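Long-range contacts in dihydroorotase (Saccharomyces cerevisiae S288C, PDB 6L0A), which catalyses the reversible cyclisation of N-carbamoyl-L-aspartate to dihydroorotate, the third step of de novo pyrimidine synthesis, with two zinc ions in each subunit: residues 180-185 with 232-237; 137-142 with 228-233. One frame throughout, in Å; residues are numbered along the deposited sequence.

Interaction 1 of 2, residues 180-185 with 232-237; sequences HCTSES and VAKLPN. With ZN (zinc ion), chain L.
Thr182 and Lys234 carry the buried, polar half of this contact. The lysine side chain crosses that of the threonine at about a right angle and gives a hydrogen bond from NZ to Thr182 OG1 at 2.7 Å. The lysine chain runs nearly straight and then bends at its last torsion (chi4 68°), which brings NZ back to its own segment, where it also donates to Val232 O at 2.9 Å, in the carbonyl plane. Thr182 OG1 has a second partner in Glu157, whose other carboxylate oxygen meets Ser183 OG. Lysine suits this place because its long chain can carry an ammonium group into the interior, where a hydroxyl and a carbonyl receive it.

A water joins the backbones beside this pair, donating to Thr182 O at 2.8 Å and accepting from Lys234 N at 2.9 Å.

Nearer the surface, the first turns of helices 184-193 and 236-246 meet through Glu184 and Asn237. With CG anti to the backbone N (chi1 177°), the extended glutamate offers OE1 to Asn237 ND2 at 2.7 Å. The bond is nearly straight at the hydrogen and lies in the amide plane, yet it reaches OE1 from well above the carboxylate plane, the two flat groups being turned 72° apart. Asp238 ties the segments further, accepting from the backbone N of both Glu184 and Leu235.

At the inner end, His180 NE2 binds zinc at 2.1 Å. The contact thus changes from a buried lysine, its charge probably eased by oxygen acceptors, to a carboxylate-amide bond at the outer edge, joining the starts of two helices, the first of which begins four residues after a zinc ligand.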
# COMPACT_ATOMS: atom_id res chain seq x y z
N HIS C 180 -7.31 2.52 -17.52
CA HIS C 180 -6.47 1.71 -16.63
C HIS C 180 -7.24 0.84 -15.64
O HIS C 180 -7.17 1.08 -14.42
CB HIS C 180 -5.46 2.60 -15.89
CG HIS C 180 -6.02 3.89 -15.35
ND1 HIS C 180 -7.16 3.96 -14.58
CD2 HIS C 180 -5.56 5.16 -15.46
CE1 HIS C 180 -7.39 5.22 -14.25
NE2 HIS C 180 -6.44 5.97 -14.77
N CYS C 181 -7.95 -0.17 -16.15
CA CYS C 181 -8.66 -1.10 -15.27
C CYS C 181 -7.69 -1.85 -14.39
O CYS C 181 -6.59 -2.24 -14.83
CB CYS C 181 -9.48 -2.11 -16.07
SG CYS C 181 -10.96 -1.42 -16.80
N THR C 182 -8.10 -2.10 -13.14
CA THR C 182 -7.23 -2.79 -12.21
C THR C 182 -7.87 -3.98 -11.52
O THR C 182 -7.17 -4.66 -10.77
CB THR C 182 -6.71 -1.83 -11.15
OG1 THR C 182 -7.83 -1.25 -10.46
CG2 THR C 182 -5.87 -0.75 -11.78
N SER C 183 -9.16 -4.23 -11.71
CA SER C 183 -9.86 -5.25 -10.93
C SER C 183 -10.55 -6.26 -11.82
O SER C 183 -10.98 -5.94 -12.94
CB SER C 183 -10.89 -4.61 -10.00
OG SER C 183 -11.96 -4.05 -10.75
N GLU C 184 -10.63 -7.50 -11.33
CA GLU C 184 -11.42 -8.51 -12.03
C GLU C 184 -12.86 -8.05 -12.20
O GLU C 184 -13.47 -8.32 -13.25
CB GLU C 184 -11.38 -9.84 -11.26
CG GLU C 184 -12.24 -10.90 -11.92
CD GLU C 184 -12.25 -12.22 -11.19
OE1 GLU C 184 -12.43 -12.21 -9.96
OE2 GLU C 184 -12.06 -13.26 -11.85
N SER C 185 -13.40 -7.37 -11.20
CA SER C 185 -14.77 -6.88 -11.30
C SER C 185 -14.94 -5.98 -12.51
O SER C 185 -15.94 -6.09 -13.24
CB SER C 185 -15.17 -6.13 -10.02
OG SER C 185 -15.34 -7.04 -8.95
N VAL C 232 -4.67 1.73 -7.44
CA VAL C 232 -3.56 0.94 -6.94
C VAL C 232 -3.62 -0.45 -7.56
O VAL C 232 -4.70 -0.95 -7.90
CB VAL C 232 -3.58 0.86 -5.40
CG1 VAL C 232 -3.57 2.27 -4.78
CG2 VAL C 232 -4.79 0.05 -4.91
N ALA C 233 -2.45 -1.08 -7.70
CA ALA C 233 -2.41 -2.50 -8.06
C ALA C 233 -2.99 -3.33 -6.93
O ALA C 233 -2.74 -3.06 -5.75
CB ALA C 233 -0.97 -2.92 -8.37
N LYS C 234 -3.78 -4.34 -7.28
CA LYS C 234 -4.65 -5.01 -6.31
C LYS C 234 -4.16 -6.45 -6.11
O LYS C 234 -2.95 -6.63 -5.92
CB LYS C 234 -6.10 -4.88 -6.76
CG LYS C 234 -6.55 -3.42 -6.70
CD LYS C 234 -7.91 -3.20 -7.31
CE LYS C 234 -8.38 -1.76 -7.07
NZ LYS C 234 -7.60 -0.68 -7.80
N LEU C 235 -5.02 -7.44 -6.12
CA LEU C 235 -4.63 -8.76 -5.65
C LEU C 235 -4.17 -9.64 -6.81
O LEU C 235 -4.40 -9.32 -7.98
CB LEU C 235 -5.80 -9.40 -4.93
CG LEU C 235 -6.37 -8.54 -3.80
CD1 LEU C 235 -7.48 -9.28 -3.07
CD2 LEU C 235 -5.27 -8.13 -2.85
N PRO C 236 -3.49 -10.75 -6.53
CA PRO C 236 -3.11 -11.66 -7.63
C PRO C 236 -4.28 -12.09 -8.51
O PRO C 236 -4.10 -12.24 -9.72
CB PRO C 236 -2.50 -12.86 -6.88
CG PRO C 236 -1.93 -12.25 -5.64
CD PRO C 236 -2.92 -11.20 -5.23
N ASN C 237 -5.48 -12.28 -7.95
CA ASN C 237 -6.63 -12.66 -8.77
C ASN C 237 -7.01 -11.54 -9.74
O ASN C 237 -7.47 -11.81 -10.86
CB ASN C 237 -7.83 -13.00 -7.87
CG ASN C 237 -9.12 -13.26 -8.66
OD1 ASN C 237 -9.28 -14.30 -9.30
ND2 ASN C 237 -10.05 -12.31 -8.60
ZN ZN L . -5.70 7.69 -13.73
O HOH W 1 -4.50 -4.54 -10.07

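Interaction 2 of 2, residues 137-142 with 228-233; sequences HGEKPS and FCKPVA. With ZN (zinc ion), chain L; LMR ((2S)-2-hydroxybutanedioic acid), chain M.
Glu139 lays its carboxylate against the ring of Pro231, CD lying 3.5 Å from Pro231 CB, and OE1 comes within 3.4 Å of Pro231 CA. Proline suits the spot: its compact ring offers carbon to the carboxylate, and the cis peptide before it turns the chain sharply after Lys230.

The same carboxylate steadies a metal ligand. His137 NE2 donates to Glu139 OE1 at 2.7 Å in a nearly straight bond, close to the plane of the imidazole and directed at the anti lone pair of the oxygen. With CG anti to the backbone N (chi1 -176°), the imidazole turns its other nitrogen, ND1, to the zinc at 2.4 Å. Histidine fits because one ring can serve both partners; the carboxylate fixes its rotation and would probably make ND1 a stronger electron donor. Between the nitrogens, CE1 approaches Lys230 O at 3.9 Å, and malate O1B lies at the ring edge.

Lys230 folds its chain back on itself, bringing CE near Glu139 OE1, but NZ stays 4.5 Å away, beyond a salt bridge. The link is made by a water that donates to Glu139 OE2 and accepts from Lys230 NZ at 2.9 Å; NZ also bonds to Val104 O. A second water joins OE2 to Val232 N. Replacing Glu139 with an alanine would probably leave His137 NE2 without its acceptor and the ring freer to turn, and would deprive both waters of the carboxylate that they bridge to residues 228-233.

His180 binds the same zinc, to which malate O1A is also bound. A histidine ligand just after strand 133-136, backed by a second-shell carboxylate, belongs to the two-zinc centre at the C-terminal ends of the barrel strands in the amidohydrolase TIM barrel.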
# COMPACT_ATOMS: atom_id res chain seq x y z
N HIS C 137 -11.49 8.06 -15.31
CA HIS C 137 -10.75 7.48 -14.19
C HIS C 137 -11.81 6.93 -13.26
O HIS C 137 -12.41 7.67 -12.47
CB HIS C 137 -9.87 8.51 -13.50
CG HIS C 137 -9.03 7.93 -12.41
ND1 HIS C 137 -7.65 7.98 -12.42
CD2 HIS C 137 -9.38 7.26 -11.28
CE1 HIS C 137 -7.19 7.38 -11.33
NE2 HIS C 137 -8.21 6.93 -10.63
N GLY C 138 -12.11 5.65 -13.40
CA GLY C 138 -13.25 5.08 -12.71
C GLY C 138 -12.99 4.66 -11.28
O GLY C 138 -12.89 3.47 -10.99
N GLU C 139 -12.90 5.63 -10.36
CA GLU C 139 -12.79 5.35 -8.94
C GLU C 139 -13.70 6.30 -8.18
O GLU C 139 -13.69 7.51 -8.45
CB GLU C 139 -11.36 5.53 -8.43
CG GLU C 139 -10.38 4.45 -8.85
CD GLU C 139 -9.09 4.53 -8.06
OE1 GLU C 139 -8.19 5.29 -8.44
OE2 GLU C 139 -8.99 3.82 -7.04
N LYS C 140 -14.46 5.78 -7.22
CA LYS C 140 -15.19 6.66 -6.33
C LYS C 140 -14.26 7.18 -5.23
O LYS C 140 -13.42 6.42 -4.73
CB LYS C 140 -16.38 5.94 -5.71
CG LYS C 140 -17.55 5.71 -6.65
CD LYS C 140 -18.88 5.91 -5.91
CE LYS C 140 -20.06 5.62 -6.82
NZ LYS C 140 -19.89 6.34 -8.10
N PRO C 141 -14.36 8.46 -4.86
CA PRO C 141 -13.60 8.97 -3.71
C PRO C 141 -13.89 8.18 -2.44
O PRO C 141 -14.98 7.64 -2.25
CB PRO C 141 -14.07 10.43 -3.59
CG PRO C 141 -14.50 10.79 -4.98
CD PRO C 141 -15.12 9.53 -5.54
N SER C 142 -12.88 8.09 -1.59
CA SER C 142 -13.00 7.28 -0.39
C SER C 142 -14.02 7.89 0.56
O SER C 142 -14.12 9.12 0.67
CB SER C 142 -11.65 7.14 0.28
OG SER C 142 -10.79 6.31 -0.49
N PHE C 228 3.70 2.92 -6.49
CA PHE C 228 2.38 3.39 -6.08
C PHE C 228 1.77 4.23 -7.20
O PHE C 228 2.39 5.20 -7.64
CB PHE C 228 2.50 4.20 -4.79
CG PHE C 228 1.24 4.92 -4.38
CD1 PHE C 228 0.10 4.20 -4.01
CD2 PHE C 228 1.19 6.31 -4.35
CE1 PHE C 228 -1.07 4.86 -3.63
CE2 PHE C 228 0.01 6.98 -3.96
CZ PHE C 228 -1.11 6.25 -3.61
N CYS C 229 0.57 3.88 -7.65
CA CYS C 229 -0.15 4.72 -8.59
C CYS C 229 -1.64 4.58 -8.29
O CYS C 229 -2.03 3.81 -7.43
CB CYS C 229 0.14 4.27 -10.03
SG CYS C 229 -0.44 2.53 -10.20
N LYS C 230 -2.47 5.34 -9.01
CA LYS C 230 -3.90 5.16 -8.90
C LYS C 230 -4.47 4.74 -10.26
O LYS C 230 -3.97 5.20 -11.29
CB LYS C 230 -4.60 6.47 -8.43
CG LYS C 230 -4.12 7.00 -7.05
CD LYS C 230 -4.34 6.00 -5.93
CE LYS C 230 -5.81 5.85 -5.60
NZ LYS C 230 -6.34 7.00 -4.74
N PRO C 231 -5.42 3.79 -10.30
CA PRO C 231 -5.86 2.98 -9.16
C PRO C 231 -4.71 2.08 -8.73
O PRO C 231 -3.82 1.76 -9.55
CB PRO C 231 -7.04 2.16 -9.71
CG PRO C 231 -7.31 2.70 -11.12
CD PRO C 231 -6.03 3.34 -11.56
N VAL C 232 -4.67 1.73 -7.44
CA VAL C 232 -3.56 0.94 -6.94
C VAL C 232 -3.62 -0.45 -7.56
O VAL C 232 -4.70 -0.95 -7.90
CB VAL C 232 -3.58 0.86 -5.40
CG1 VAL C 232 -3.57 2.27 -4.78
CG2 VAL C 232 -4.79 0.05 -4.91
N ALA C 233 -2.45 -1.08 -7.70
CA ALA C 233 -2.41 -2.50 -8.06
C ALA C 233 -2.99 -3.33 -6.93
O ALA C 233 -2.74 -3.06 -5.75
CB ALA C 233 -0.97 -2.92 -8.37
ZN ZN L . -5.70 7.69 -13.73
C1 LMR M . -3.31 8.96 -12.62
O1A LMR M . -3.53 8.54 -13.79
O1B LMR M . -4.12 8.61 -11.74
C2 LMR M . -2.11 9.87 -12.26
O2 LMR M . -1.18 9.33 -11.35
C3 LMR M . -1.25 10.09 -13.46
C4 LMR M . -0.57 11.38 -13.06
O4A LMR M . 0.26 11.45 -12.10
O4B LMR M . -0.93 12.35 -13.75
O HOH W 2 -7.06 2.62 -5.97
O HOH W 3 -8.76 5.41 -4.74

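How the interactions relate
Interactions 1 and 2 are both largely buried, but interaction 2 lies deeper, at the metal centre and malate pocket, while interaction 1 runs outward to a partly exposed end at two helix starts. They share Val232 and Ala233, so the loop before helix 236-246 serves both. Their first segments each begin with a ligand of the same zinc, just after neighbouring parallel strands 133-136 and 175-178, and the His180 ring packs on Pro231. Chemistry follows position: interaction 1 has direct side-chain hydrogen bonds between its segments and one water between backbones, whereas interaction 2 has no direct hydrogen bond and depends on van der Waals contact and waters held by a carboxylate.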